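Local atomic coordinates of integral membrane indolylacetylinositol arabinosyltransferase EmbC (Mycolicibacterium smegmatis, PDB entry 7BVE), a protein that probably transfers arabinose units onto growing arabinan chains of the mycobacterial cell wall, as a multi-pass membrane glycosyltransferase of the emb family. Residues A287-H292 against Q974-H979; D280-T285 against M296-R301; G893-G898 against L909-S914. All coordinates share one frame; numbering follows the deposited sequence.

Interactions 1 and 2 lie side by side, their centres about 9 Å apart, and both use helix 281-293: its first turn meets the following loop in interaction 2, its later turns a loop of the C-terminal region in interaction 1. They touch where Pro-976 packs on Thr-285, and Tyr-299 OH probably hydrogen-bonds to Phe-977 O. Interaction 2 is buried and largely aromatic, with ethambutol against it; interaction 1 is partly buried and mixes arginine, proline, histidine and aspartate. Interaction 3, also buried, lies about 42 Å from both, between centres, and pairs two strands of one beta hairpin through backbone bonds and apolar side chains.

Interaction 1 of 3, residues A287-H292 against Q974-H979; sequences ARVSEH and QRPFDH
Arg-288 NH1 donates to Gln-974 O at 3.0 Å, with an N-H...O angle of 138°. The bond is bent, and the nitrogen stands above the carbonyl plane. A weak bond from Arg-288 NH2 to Pro-972 O adds a second carbonyl to the same guanidinium. The arginine chain leaves the helix with CG opposite the backbone N (chi1 -162°), bends at chi3 and crosses the ring of Pro-976 at about a right angle; Arg-288 NH1 lies 3.5 Å from Pro-976 CD. The later part of helix 281-293, kinked near its end and in the GT-C family region, is thus met by the loop between strands 961-963 and 989-992 of the EmbC C-terminal region, tying together parts of the chain far apart in sequence. Val-289 supplies the apolar middle: its CG1 branch reaches Pro-976 CG at 3.8 Å and lies equally near the carbonyl oxygen of Phe-977. Further along the helix, the exposed ring of His-292 carries Asp-978 OD2 over one face, with ring and carboxylate planes 34° apart. The closest approach in this pair is His-292 CD2 to Asp-978 CB, 3.6 Å. His-292 NE2 and Asp-978 OD2 remain 4.3 Å apart, a spacing at which the carboxylate might still stabilise a protonated imidazole. Arg-975 NH2 also stands at a long 3.9 Å from Asp-978 OD2, a matter of charge only.

Interaction 2 of 3, residues D280-T285 against M296-R301; sequences DGYILT and MANYYR. With 95E (Ethambutol), chain G.
Tyr-282 lays its ring obliquely against that of Tyr-300, the planes 34° apart and the centroids separated by 5.2 Å, as the two side chains run past each other in opposite directions. The contact folds the loop after helix 281-293 back on its first turn, beside the ethambutol pocket. Tyr-282 CE2 and Tyr-300 CD2 approach to 3.6 Å. Ethambutol N6 lies over one face of the Tyr-282 ring, 3.5 Å from Tyr-282 CE1, while Ile-283 CD1 packs on C5 of the drug. At the far end of the ring the hydroxyl makes a weak hydrogen bond to the side chain of Asn-298, with Tyr-282 OH 2.8 Å from Asn-298 OD1; ring and amide planes are steeply inclined, at 74°. Thr-285 fits beside Tyr-300 and Tyr-299. Its methyl CG2, anti to the backbone N, lies 3.7 Å from Tyr-299 CE2, and the Tyr-299 hydroxyl probably hydrogen-bonds to Phe-977 O of the C-terminal region. Within the tyrosine pair of the loop, Tyr-299 CD2 sits over the centre of the Tyr-300 ring. Gly-281 O accepts both the backbone N-H of Thr-285 and its hydroxyl, the latter with Thr-285 OG1 2.6 Å from Gly-281 O.

Interaction 3 of 3, residues G893-G898 against L909-S914; sequences GSITFG and LRAPLS
Phe-897 fills the apolar centre, lying across the strand that holds Leu-909 and Ala-911. Its CB is 3.7 Å from Leu-909 CB, and the two side chains cross at about a right angle. Because CG stands anti to the carbonyl carbon (chi1 -71°), the ring reaches across the opposing backbone, with Arg-910 C at its edge, in plane, 3.5 Å from Phe-897 CD1. The same CD1 also meets the methyl of Ala-911, Phe-897 CD1 to Ala-911 CB being 3.8 Å. Ile-895 CD1 touches that methyl more loosely, and Val-865 of strand 862-867 packs against both Phe-897 and Leu-909. Outside this cluster the strands pair as a beta hairpin of the C-terminal region's antiparallel sheet. Gly-898 and Arg-910 form an antiparallel hydrogen-bonded pair: Gly-898 N to Arg-910 O is 3.3 Å and nearly straight at 174°, whereas the return bond, Arg-910 N to Gly-898 O at 3.4 Å, is weak. Arg-910 O also receives a weak bond from Tyr-1034 OH. With one sound bond and one weak one between the strands, apolar contacts of the phenyl ring of Phe-897 with Leu-909 and Ala-911 probably contribute alongside the single backbone pair.

Interaction 1 of 3, residues A287-H292 against Q974-H979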
loop_
_atom_site.group_PDB
_atom_site.type_symbol
_atom_site.label_atom_id
_atom_site.label_comp_id
_atom_site.label_asym_id
_atom_site.label_seq_id
_atom_site.Cartn_x
_atom_site.Cartn_y
_atom_site.Cartn_z
ATOM N N ALA A 287 24.810 -8.094 -20.792
ATOM C CA ALA A 287 25.384 -7.900 -22.114
ATOM C C ALA A 287 26.879 -8.157 -22.130
ATOM O O ALA A 287 27.430 -8.496 -23.178
ATOM C CB ALA A 287 25.095 -6.485 -22.601
ATOM N N ARG A 288 27.554 -8.013 -20.995
ATOM C CA ARG A 288 28.988 -8.240 -21.010
ATOM C C ARG A 288 29.312 -9.729 -20.947
ATOM O O ARG A 288 30.271 -10.181 -21.578
ATOM C CB ARG A 288 29.656 -7.487 -19.865
ATOM C CG ARG A 288 31.135 -7.338 -20.093
ATOM C CD ARG A 288 31.888 -6.752 -18.927
ATOM N NE ARG A 288 31.461 -5.415 -18.549
ATOM C CZ ARG A 288 31.988 -4.752 -17.529
ATOM N NH1 ARG A 288 32.971 -5.285 -16.829
ATOM N NH2 ARG A 288 31.553 -3.546 -17.225
ATOM N N VAL A 289 28.529 -10.516 -20.203
ATOM C CA VAL A 289 28.843 -11.944 -20.093
ATOM C C VAL A 289 28.240 -12.810 -21.203
ATOM O O VAL A 289 28.657 -13.974 -21.371
ATOM C CB VAL A 289 28.404 -12.500 -18.729
ATOM C CG1 VAL A 289 29.040 -11.711 -17.627
ATOM C CG2 VAL A 289 26.915 -12.486 -18.599
ATOM N N SER A 290 27.282 -12.279 -21.973
ATOM C CA SER A 290 26.591 -13.102 -22.958
ATOM C C SER A 290 27.447 -13.525 -24.142
ATOM O O SER A 290 27.043 -14.426 -24.879
ATOM C CB SER A 290 25.392 -12.358 -23.496
ATOM O OG SER A 290 25.807 -11.268 -24.286
ATOM N N GLU A 291 28.588 -12.891 -24.382
ATOM C CA GLU A 291 29.397 -13.311 -25.521
ATOM C C GLU A 291 30.173 -14.578 -25.220
ATOM O O GLU A 291 30.271 -15.465 -26.070
ATOM C CB GLU A 291 30.363 -12.211 -25.935
ATOM C CG GLU A 291 29.730 -11.048 -26.638
ATOM C CD GLU A 291 30.764 -10.046 -27.076
ATOM O OE1 GLU A 291 31.928 -10.174 -26.649
ATOM O OE2 GLU A 291 30.428 -9.150 -27.874
ATOM N N HIS A 292 30.750 -14.664 -24.029
ATOM C CA HIS A 292 31.456 -15.869 -23.629
ATOM C C HIS A 292 30.490 -17.001 -23.330
ATOM O O HIS A 292 30.820 -18.163 -23.575
ATOM C CB HIS A 292 32.326 -15.573 -22.413
ATOM C CG HIS A 292 33.150 -16.731 -21.949
ATOM N ND1 HIS A 292 34.264 -17.168 -22.626
ATOM C CD2 HIS A 292 33.040 -17.518 -20.857
ATOM C CE1 HIS A 292 34.796 -18.188 -21.979
ATOM N NE2 HIS A 292 34.071 -18.421 -20.902
ATOM N N GLN A 974 35.713 -3.102 -13.476
ATOM C CA GLN A 974 35.775 -4.418 -12.855
ATOM C C GLN A 974 34.889 -5.402 -13.593
ATOM O O GLN A 974 33.752 -5.083 -13.946
ATOM C CB GLN A 974 35.359 -4.340 -11.388
ATOM C CG GLN A 974 36.471 -3.882 -10.477
ATOM C CD GLN A 974 36.695 -2.402 -10.505
ATOM O OE1 GLN A 974 35.797 -1.631 -10.812
ATOM N NE2 GLN A 974 37.921 -1.993 -10.238
ATOM N N ARG A 975 35.407 -6.625 -13.808
ATOM C CA ARG A 975 34.655 -7.501 -14.686
ATOM C C ARG A 975 33.901 -8.565 -13.903
ATOM O O ARG A 975 34.394 -9.056 -12.885
ATOM C CB ARG A 975 35.559 -8.175 -15.725
ATOM C CG ARG A 975 36.544 -9.186 -15.221
ATOM C CD ARG A 975 37.174 -9.893 -16.392
ATOM N NE ARG A 975 38.089 -10.948 -15.984
ATOM C CZ ARG A 975 37.721 -12.201 -15.751
ATOM N NH1 ARG A 975 38.619 -13.098 -15.387
ATOM N NH2 ARG A 975 36.455 -12.554 -15.885
ATOM N N PRO A 976 32.691 -8.912 -14.323
ATOM C CA PRO A 976 31.939 -9.961 -13.635
ATOM C C PRO A 976 32.449 -11.342 -14.016
ATOM O O PRO A 976 33.240 -11.510 -14.940
ATOM C CB PRO A 976 30.513 -9.736 -14.130
ATOM C CG PRO A 976 30.683 -9.126 -15.447
ATOM C CD PRO A 976 31.888 -8.274 -15.376
ATOM N N PHE A 977 31.978 -12.342 -13.284
ATOM C CA PHE A 977 32.429 -13.699 -13.536
ATOM C C PHE A 977 31.623 -14.332 -14.668
ATOM O O PHE A 977 30.464 -13.994 -14.910
ATOM C CB PHE A 977 32.362 -14.538 -12.254
ATOM C CG PHE A 977 30.983 -14.709 -11.689
ATOM C CD1 PHE A 977 30.462 -13.784 -10.813
ATOM C CD2 PHE A 977 30.231 -15.825 -11.987
ATOM C CE1 PHE A 977 29.206 -13.944 -10.286
ATOM C CE2 PHE A 977 28.978 -15.986 -11.464
ATOM C CZ PHE A 977 28.469 -15.045 -10.610
ATOM N N ASP A 978 32.258 -15.269 -15.361
ATOM C CA ASP A 978 31.721 -15.893 -16.556
ATOM C C ASP A 978 30.982 -17.188 -16.224
ATOM O O ASP A 978 30.958 -17.652 -15.086
ATOM C CB ASP A 978 32.850 -16.184 -17.541
ATOM C CG ASP A 978 33.393 -14.945 -18.201
ATOM O OD1 ASP A 978 32.615 -14.007 -18.456
ATOM O OD2 ASP A 978 34.611 -14.909 -18.463
ATOM N N HIS A 979 30.375 -17.774 -17.254
ATOM C CA HIS A 979 29.837 -19.126 -17.229
ATOM C C HIS A 979 29.792 -19.585 -18.674
ATOM O O HIS A 979 29.512 -18.778 -19.555
ATOM C CB HIS A 979 28.449 -19.182 -16.580
ATOM C CG HIS A 979 27.361 -18.535 -17.380
ATOM N ND1 HIS A 979 26.546 -19.244 -18.233
ATOM C CD2 HIS A 979 26.954 -17.248 -17.459
ATOM C CE1 HIS A 979 25.678 -18.425 -18.793
ATOM N NE2 HIS A 979 25.908 -17.207 -18.346
#

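Interaction 2 of 3, residues D280-T285 against M296-R301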
loop_
_atom_site.group_PDB
_atom_site.type_symbol
_atom_site.label_atom_id
_atom_site.label_comp_id
_atom_site.label_asym_id
_atom_site.label_seq_id
_atom_site.Cartn_x
_atom_site.Cartn_y
_atom_site.Cartn_z
ATOM N N ASP A 280 20.596 -0.517 -14.875
ATOM C CA ASP A 280 21.657 -0.281 -15.840
ATOM C C ASP A 280 22.829 -1.219 -15.649
ATOM O O ASP A 280 23.385 -1.711 -16.632
ATOM C CB ASP A 280 22.152 1.159 -15.749
ATOM C CG ASP A 280 21.110 2.154 -16.165
ATOM O OD1 ASP A 280 20.224 1.791 -16.962
ATOM O OD2 ASP A 280 21.181 3.305 -15.698
ATOM N N GLY A 281 23.213 -1.482 -14.402
ATOM C CA GLY A 281 24.243 -2.469 -14.157
ATOM C C GLY A 281 23.761 -3.875 -14.432
ATOM O O GLY A 281 24.545 -4.744 -14.815
ATOM N N TYR A 282 22.456 -4.093 -14.276
ATOM C CA TYR A 282 21.804 -5.351 -14.609
ATOM C C TYR A 282 22.009 -5.694 -16.081
ATOM O O TYR A 282 22.588 -6.732 -16.430
ATOM C CB TYR A 282 20.318 -5.209 -14.289
ATOM C CG TYR A 282 19.542 -6.487 -14.174
ATOM C CD1 TYR A 282 18.980 -7.085 -15.278
ATOM C CD2 TYR A 282 19.401 -7.118 -12.957
ATOM C CE1 TYR A 282 18.283 -8.261 -15.162
ATOM C CE2 TYR A 282 18.702 -8.287 -12.834
ATOM C CZ TYR A 282 18.155 -8.856 -13.937
ATOM O OH TYR A 282 17.461 -10.029 -13.811
ATOM N N ILE A 283 21.581 -4.786 -16.957
ATOM C CA ILE A 283 21.667 -4.978 -18.398
ATOM C C ILE A 283 23.110 -4.929 -18.882
ATOM O O ILE A 283 23.484 -5.669 -19.800
ATOM C CB ILE A 283 20.777 -3.929 -19.085
ATOM C CG1 ILE A 283 19.329 -4.145 -18.669
ATOM C CG2 ILE A 283 20.866 -4.000 -20.587
ATOM C CD1 ILE A 283 18.428 -3.042 -19.071
ATOM N N LEU A 284 23.955 -4.110 -18.258
ATOM C CA LEU A 284 25.349 -4.050 -18.681
ATOM C C LEU A 284 26.096 -5.332 -18.333
ATOM O O LEU A 284 26.903 -5.820 -19.130
ATOM C CB LEU A 284 26.030 -2.837 -18.056
ATOM C CG LEU A 284 27.464 -2.556 -18.497
ATOM C CD1 LEU A 284 27.522 -2.238 -19.970
ATOM C CD2 LEU A 284 28.047 -1.427 -17.687
ATOM N N THR A 285 25.788 -5.937 -17.184
ATOM C CA THR A 285 26.448 -7.179 -16.804
ATOM C C THR A 285 25.962 -8.349 -17.649
ATOM O O THR A 285 26.767 -9.201 -18.062
ATOM C CB THR A 285 26.210 -7.436 -15.323
ATOM O OG1 THR A 285 26.613 -6.282 -14.580
ATOM C CG2 THR A 285 27.026 -8.596 -14.856
ATOM N N MET A 296 22.110 -15.515 -24.476
ATOM C CA MET A 296 21.730 -14.348 -23.683
ATOM C C MET A 296 20.971 -14.820 -22.451
ATOM O O MET A 296 19.745 -14.846 -22.433
ATOM C CB MET A 296 20.876 -13.391 -24.501
ATOM C CG MET A 296 20.693 -12.040 -23.851
ATOM S SD MET A 296 22.146 -11.030 -24.063
ATOM C CE MET A 296 22.157 -10.184 -22.511
ATOM N N ALA A 297 21.701 -15.175 -21.405
ATOM C CA ALA A 297 21.100 -15.625 -20.160
ATOM C C ALA A 297 20.681 -14.443 -19.308
ATOM O O ALA A 297 21.312 -13.388 -19.328
ATOM C CB ALA A 297 22.072 -16.479 -19.351
ATOM N N ASN A 298 19.612 -14.632 -18.553
ATOM C CA ASN A 298 19.344 -13.742 -17.438
ATOM C C ASN A 298 20.237 -14.176 -16.293
ATOM O O ASN A 298 20.217 -15.340 -15.883
ATOM C CB ASN A 298 17.876 -13.786 -17.043
ATOM C CG ASN A 298 17.492 -12.664 -16.113
ATOM O OD1 ASN A 298 18.331 -11.902 -15.657
ATOM N ND2 ASN A 298 16.211 -12.530 -15.864
ATOM N N TYR A 299 21.015 -13.239 -15.775
ATOM C CA TYR A 299 22.231 -13.605 -15.071
ATOM C C TYR A 299 22.010 -13.661 -13.571
ATOM O O TYR A 299 22.606 -14.489 -12.881
ATOM C CB TYR A 299 23.309 -12.600 -15.453
ATOM C CG TYR A 299 24.683 -12.812 -14.907
ATOM C CD1 TYR A 299 25.472 -13.855 -15.349
ATOM C CD2 TYR A 299 25.228 -11.907 -14.014
ATOM C CE1 TYR A 299 26.747 -14.018 -14.874
ATOM C CE2 TYR A 299 26.493 -12.061 -13.539
ATOM C CZ TYR A 299 27.248 -13.112 -13.974
ATOM O OH TYR A 299 28.518 -13.262 -13.497
ATOM N N TYR A 300 21.139 -12.810 -13.054
ATOM C CA TYR A 300 20.952 -12.688 -11.622
ATOM C C TYR A 300 19.788 -13.506 -11.091
ATOM O O TYR A 300 19.623 -13.580 -9.877
ATOM C CB TYR A 300 20.756 -11.218 -11.249
ATOM C CG TYR A 300 21.967 -10.348 -11.486
ATOM C CD1 TYR A 300 23.017 -10.332 -10.589
ATOM C CD2 TYR A 300 22.052 -9.541 -12.603
ATOM C CE1 TYR A 300 24.117 -9.544 -10.801
ATOM C CE2 TYR A 300 23.147 -8.748 -12.823
ATOM C CZ TYR A 300 24.174 -8.753 -11.919
ATOM O OH TYR A 300 25.268 -7.959 -12.134
ATOM N N ARG A 301 18.985 -14.128 -11.946
ATOM C CA ARG A 301 17.801 -14.814 -11.455
ATOM C C ARG A 301 17.419 -15.901 -12.449
ATOM O O ARG A 301 17.821 -15.870 -13.612
ATOM C CB ARG A 301 16.666 -13.809 -11.211
ATOM C CG ARG A 301 15.488 -14.290 -10.384
ATOM C CD ARG A 301 14.597 -13.148 -9.974
ATOM N NE ARG A 301 13.413 -13.640 -9.287
ATOM C CZ ARG A 301 13.341 -13.937 -7.991
ATOM N NH1 ARG A 301 12.199 -14.384 -7.502
ATOM N NH2 ARG A 301 14.382 -13.796 -7.197
HETATM C C2 95E G . 14.971 -8.546 -16.439
HETATM O O12 95E G . 13.738 -2.975 -10.177
HETATM C C11 95E G . 13.610 -3.598 -11.177
HETATM C C10 95E G . 13.913 -5.095 -11.216
HETATM C C13 95E G . 14.699 -5.532 -9.985
HETATM C C14 95E G . 13.885 -6.445 -9.074
HETATM N N9 95E G . 14.688 -5.408 -12.397
HETATM C C8 95E G . 13.770 -5.814 -13.436
HETATM C C7 95E G . 14.368 -6.962 -14.236
HETATM N N6 95E G . 15.242 -6.445 -15.263
HETATM C C3 95E G . 14.822 -7.032 -16.512
HETATM O O1 95E G . 14.002 -9.215 -16.332
HETATM C C4 95E G . 15.692 -6.477 -17.626
HETATM C C5 95E G . 16.088 -5.039 -17.316
#

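Interaction 3 of 3, residues G893-G898 against L909-S914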
loop_
_atom_site.group_PDB
_atom_site.type_symbol
_atom_site.label_atom_id
_atom_site.label_comp_id
_atom_site.label_asym_id
_atom_site.label_seq_id
_atom_site.Cartn_x
_atom_site.Cartn_y
_atom_site.Cartn_z
ATOM N N GLY A 893 42.678 19.475 24.128
ATOM C CA GLY A 893 41.790 19.446 22.983
ATOM C C GLY A 893 40.921 18.210 22.984
ATOM O O GLY A 893 41.192 17.226 23.676
ATOM N N SER A 894 39.859 18.278 22.180
ATOM C CA SER A 894 38.893 17.189 22.100
ATOM C C SER A 894 38.161 17.217 20.764
ATOM O O SER A 894 37.554 18.232 20.411
ATOM C CB SER A 894 37.887 17.280 23.251
ATOM O OG SER A 894 36.921 16.248 23.166
ATOM N N ILE A 895 38.218 16.103 20.029
ATOM C CA ILE A 895 37.362 15.871 18.870
ATOM C C ILE A 895 36.574 14.592 19.087
ATOM O O ILE A 895 36.921 13.757 19.926
ATOM C CB ILE A 895 38.137 15.774 17.537
ATOM C CG1 ILE A 895 39.281 14.761 17.653
ATOM C CG2 ILE A 895 38.555 17.149 17.045
ATOM C CD1 ILE A 895 39.928 14.403 16.338
ATOM N N THR A 896 35.521 14.432 18.302
ATOM C CA THR A 896 34.599 13.321 18.447
ATOM C C THR A 896 34.582 12.499 17.163
ATOM O O THR A 896 34.608 13.045 16.058
ATOM C CB THR A 896 33.197 13.844 18.764
ATOM O OG1 THR A 896 33.274 14.749 19.870
ATOM C CG2 THR A 896 32.270 12.712 19.151
ATOM N N PHE A 897 34.559 11.179 17.311
ATOM C CA PHE A 897 34.428 10.306 16.160
ATOM C C PHE A 897 33.021 10.357 15.591
ATOM O O PHE A 897 32.045 10.598 16.305
ATOM C CB PHE A 897 34.760 8.865 16.517
ATOM C CG PHE A 897 36.198 8.627 16.768
ATOM C CD1 PHE A 897 37.095 8.648 15.724
ATOM C CD2 PHE A 897 36.652 8.324 18.027
ATOM C CE1 PHE A 897 38.424 8.416 15.933
ATOM C CE2 PHE A 897 37.981 8.079 18.241
ATOM C CZ PHE A 897 38.869 8.127 17.185
ATOM N N GLY A 898 32.924 10.114 14.290
ATOM C CA GLY A 898 31.639 9.907 13.658
ATOM C C GLY A 898 31.513 8.465 13.225
ATOM O O GLY A 898 32.521 7.763 13.126
ATOM N N LEU A 909 35.201 3.707 13.633
ATOM C CA LEU A 909 34.989 5.099 13.993
ATOM C C LEU A 909 36.144 5.903 13.425
ATOM O O LEU A 909 37.301 5.508 13.570
ATOM C CB LEU A 909 34.931 5.272 15.508
ATOM C CG LEU A 909 33.892 4.527 16.338
ATOM C CD1 LEU A 909 34.131 4.826 17.795
ATOM C CD2 LEU A 909 32.508 4.919 15.945
ATOM N N ARG A 910 35.839 7.026 12.790
ATOM C CA ARG A 910 36.825 7.734 11.992
ATOM C C ARG A 910 36.770 9.235 12.247
ATOM O O ARG A 910 35.722 9.797 12.574
ATOM C CB ARG A 910 36.602 7.428 10.523
ATOM C CG ARG A 910 35.265 7.880 10.036
ATOM C CD ARG A 910 35.064 7.542 8.612
ATOM N NE ARG A 910 34.863 6.110 8.422
ATOM C CZ ARG A 910 33.674 5.535 8.498
ATOM N NH1 ARG A 910 32.606 6.262 8.766
ATOM N NH2 ARG A 910 33.561 4.239 8.303
ATOM N N ALA A 911 37.925 9.879 12.100
ATOM C CA ALA A 911 38.061 11.292 12.299
ATOM C C ALA A 911 39.269 11.704 11.477
ATOM O O ALA A 911 40.303 11.025 11.553
ATOM C CB ALA A 911 38.272 11.667 13.762
ATOM N N PRO A 912 39.177 12.769 10.685
ATOM C CA PRO A 912 40.331 13.200 9.898
ATOM C C PRO A 912 41.411 13.800 10.774
ATOM O O PRO A 912 41.154 14.288 11.873
ATOM C CB PRO A 912 39.743 14.256 8.961
ATOM C CG PRO A 912 38.299 13.974 8.934
ATOM C CD PRO A 912 37.957 13.486 10.290
ATOM N N LEU A 913 42.643 13.761 10.272
ATOM C CA LEU A 913 43.735 14.406 10.987
ATOM C C LEU A 913 43.785 15.906 10.733
ATOM O O LEU A 913 44.609 16.594 11.342
ATOM C CB LEU A 913 45.074 13.783 10.608
ATOM C CG LEU A 913 45.327 12.335 10.997
ATOM C CD1 LEU A 913 46.708 11.943 10.550
ATOM C CD2 LEU A 913 45.178 12.160 12.477
ATOM N N SER A 914 42.944 16.429 9.841
ATOM C CA SER A 914 42.812 17.873 9.724
ATOM C C SER A 914 42.042 18.465 10.894
ATOM O O SER A 914 42.152 19.668 11.144
ATOM C CB SER A 914 42.118 18.245 8.416
ATOM O OG SER A 914 40.752 17.876 8.442
#